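Long-range contact in eukaryotic translation initiation factor 5A-2 (Arabidopsis thaliana, PDB 3HKS), which binds the ribosome between the exit and peptidyl sites and promotes elongation and termination, rescuing ribosomes stalled at sequences such as polyproline: residues A[38-43]-A[67-72]. Residues are numbered along the deposited sequence; the frame is centred on the assembly and turned at random.
Sequences GHIVIK and FVAIDI
Strand 39-42 passes over residues 67-71 of strand 64-71 near a right angle (88°), the two axes 8.1 Å apart at their closest, with Ile40 facing Ala69. That spacing is too wide for backbone pairing, so the two segments meet through side chains. Ile40 and Ile42, two residues apart and thus on one side of their strand, point down onto the other. Ala69 lies beneath both: its CB is 3.9 Å from Ile40 CG2 and equally far from Ile42 CD1, and its short side chain suits a crossing at which two branched isoleucines descend. Both strands belong to one antiparallel sheet, joined through strand 45-55, and its strong curl folds it over on itself, forming the small SH3-like barrel of the eIF-5A N-terminal domain. With CG1 anti to the backbone N (chi1 -166°) and the chain extended beyond it (chi2 -175°), Ile40 reaches CD1 over one face of the Phe67 ring. This CH-pi contact has CD1 3.9 Å from the ring centroid, displaced toward CD2. Val82, Ala31 and Ile34 also pack on Phe67, whose broad ring fills this end of the core. At the other end, Ile72 CG2 meets the His39 imidazole edge, 3.8 Å from CD2, while Pro91 and Val93 also touch that histidine.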
loop_
_atom_site.group_PDB
_atom_site.type_symbol
_atom_site.label_atom_id
_atom_site.label_comp_id
_atom_site.label_asym_id
_atom_site.label_seq_id
_atom_site.Cartn_x
_atom_site.Cartn_y
_atom_site.Cartn_z
ATOM N N GLY A 38 11.117 5.175 1.897
ATOM C CA GLY A 38 10.212 5.110 3.033
ATOM C C GLY A 38 8.886 5.756 2.662
ATOM O O GLY A 38 8.687 6.162 1.514
ATOM N N HIS A 39 7.987 5.865 3.643
ATOM C CA HIS A 39 6.672 6.459 3.443
ATOM C C HIS A 39 6.399 7.650 4.356
ATOM O O HIS A 39 6.992 7.802 5.425
ATOM C CB HIS A 39 5.562 5.399 3.605
ATOM C CG HIS A 39 5.670 4.268 2.629
ATOM N ND1 HIS A 39 6.441 3.154 2.869
ATOM C CD2 HIS A 39 5.134 4.096 1.398
ATOM C CE1 HIS A 39 6.374 2.338 1.833
ATOM N NE2 HIS A 39 5.586 2.885 0.925
ATOM N N ILE A 40 5.450 8.459 3.929
ATOM C CA ILE A 40 5.081 9.682 4.610
ATOM C C ILE A 40 3.611 9.953 4.284
ATOM O O ILE A 40 3.131 9.550 3.224
ATOM C CB ILE A 40 6.003 10.839 4.133
ATOM C CG1 ILE A 40 5.905 12.069 5.040
ATOM C CG2 ILE A 40 5.752 11.193 2.655
ATOM C CD1 ILE A 40 6.711 13.267 4.522
ATOM N N VAL A 41 2.891 10.586 5.202
ATOM C CA VAL A 41 1.535 11.068 4.911
ATOM C C VAL A 41 1.608 12.525 4.444
ATOM O O VAL A 41 2.194 13.375 5.132
ATOM C CB VAL A 41 0.577 10.963 6.143
ATOM C CG1 VAL A 41 -0.787 11.526 5.823
ATOM C CG2 VAL A 41 0.450 9.524 6.618
ATOM N N ILE A 42 1.040 12.785 3.261
ATOM C CA ILE A 42 0.871 14.131 2.723
ATOM C C ILE A 42 -0.595 14.275 2.345
ATOM O O ILE A 42 -1.132 13.434 1.617
ATOM C CB ILE A 42 1.763 14.401 1.474
ATOM C CG1 ILE A 42 3.239 14.147 1.792
ATOM C CG2 ILE A 42 1.559 15.849 0.976
ATOM C CD1 ILE A 42 4.192 14.232 0.580
ATOM N N LYS A 43 -1.247 15.314 2.864
ATOM C CA LYS A 43 -2.674 15.582 2.604
ATOM C C LYS A 43 -3.536 14.334 2.835
ATOM O O LYS A 43 -4.404 14.001 2.015
ATOM C CB LYS A 43 -2.888 16.130 1.181
ATOM C CG LYS A 43 -1.860 17.176 0.715
ATOM C CD LYS A 43 -2.408 18.586 0.782
ATOM C CE LYS A 43 -3.143 18.947 -0.511
ATOM N NZ LYS A 43 -2.231 18.955 -1.706
ATOM N N PHE A 67 10.268 17.110 0.547
ATOM C CA PHE A 67 9.864 15.767 0.101
ATOM C C PHE A 67 9.150 15.771 -1.238
ATOM O O PHE A 67 8.258 16.591 -1.475
ATOM C CB PHE A 67 8.957 15.094 1.141
ATOM C CG PHE A 67 9.625 14.872 2.460
ATOM C CD1 PHE A 67 10.667 13.971 2.581
ATOM C CD2 PHE A 67 9.227 15.584 3.582
ATOM C CE1 PHE A 67 11.302 13.775 3.801
ATOM C CE2 PHE A 67 9.854 15.385 4.814
ATOM C CZ PHE A 67 10.888 14.484 4.921
ATOM N N VAL A 68 9.536 14.836 -2.102
ATOM C CA VAL A 68 8.695 14.454 -3.245
ATOM C C VAL A 68 8.277 12.998 -3.012
ATOM O O VAL A 68 9.119 12.142 -2.761
ATOM C CB VAL A 68 9.420 14.623 -4.622
ATOM C CG1 VAL A 68 8.472 14.315 -5.779
ATOM C CG2 VAL A 68 9.983 16.042 -4.774
ATOM N N ALA A 69 6.979 12.727 -3.086
ATOM C CA ALA A 69 6.470 11.397 -2.764
ATOM C C ALA A 69 5.334 10.976 -3.693
ATOM O O ALA A 69 4.651 11.825 -4.261
ATOM C CB ALA A 69 6.032 11.334 -1.278
ATOM N N ILE A 70 5.127 9.669 -3.849
ATOM C CA ILE A 70 4.105 9.160 -4.784
ATOM C C ILE A 70 2.992 8.410 -4.047
ATOM O O ILE A 70 3.256 7.429 -3.342
ATOM C CB ILE A 70 4.740 8.247 -5.890
ATOM C CG1 ILE A 70 5.892 8.965 -6.624
ATOM C CG2 ILE A 70 3.665 7.712 -6.871
ATOM C CD1 ILE A 70 5.494 10.164 -7.453
ATOM N N ASP A 71 1.756 8.884 -4.197
ATOM C CA ASP A 71 0.590 8.226 -3.596
ATOM C C ASP A 71 0.599 6.738 -3.974
ATOM O O ASP A 71 0.621 6.407 -5.166
ATOM C CB ASP A 71 -0.687 8.902 -4.084
ATOM C CG ASP A 71 -1.925 8.395 -3.387
ATOM O OD1 ASP A 71 -2.105 7.161 -3.257
ATOM O OD2 ASP A 71 -2.746 9.244 -2.982
ATOM N N ILE A 72 0.604 5.852 -2.971
ATOM C CA ILE A 72 0.797 4.407 -3.223
ATOM C C ILE A 72 -0.391 3.691 -3.893
ATOM O O ILE A 72 -0.239 2.581 -4.398
ATOM C CB ILE A 72 1.292 3.619 -1.963
ATOM C CG1 ILE A 72 0.169 3.411 -0.943
ATOM C CG2 ILE A 72 2.548 4.288 -1.350
ATOM C CD1 ILE A 72 0.552 2.475 0.230
#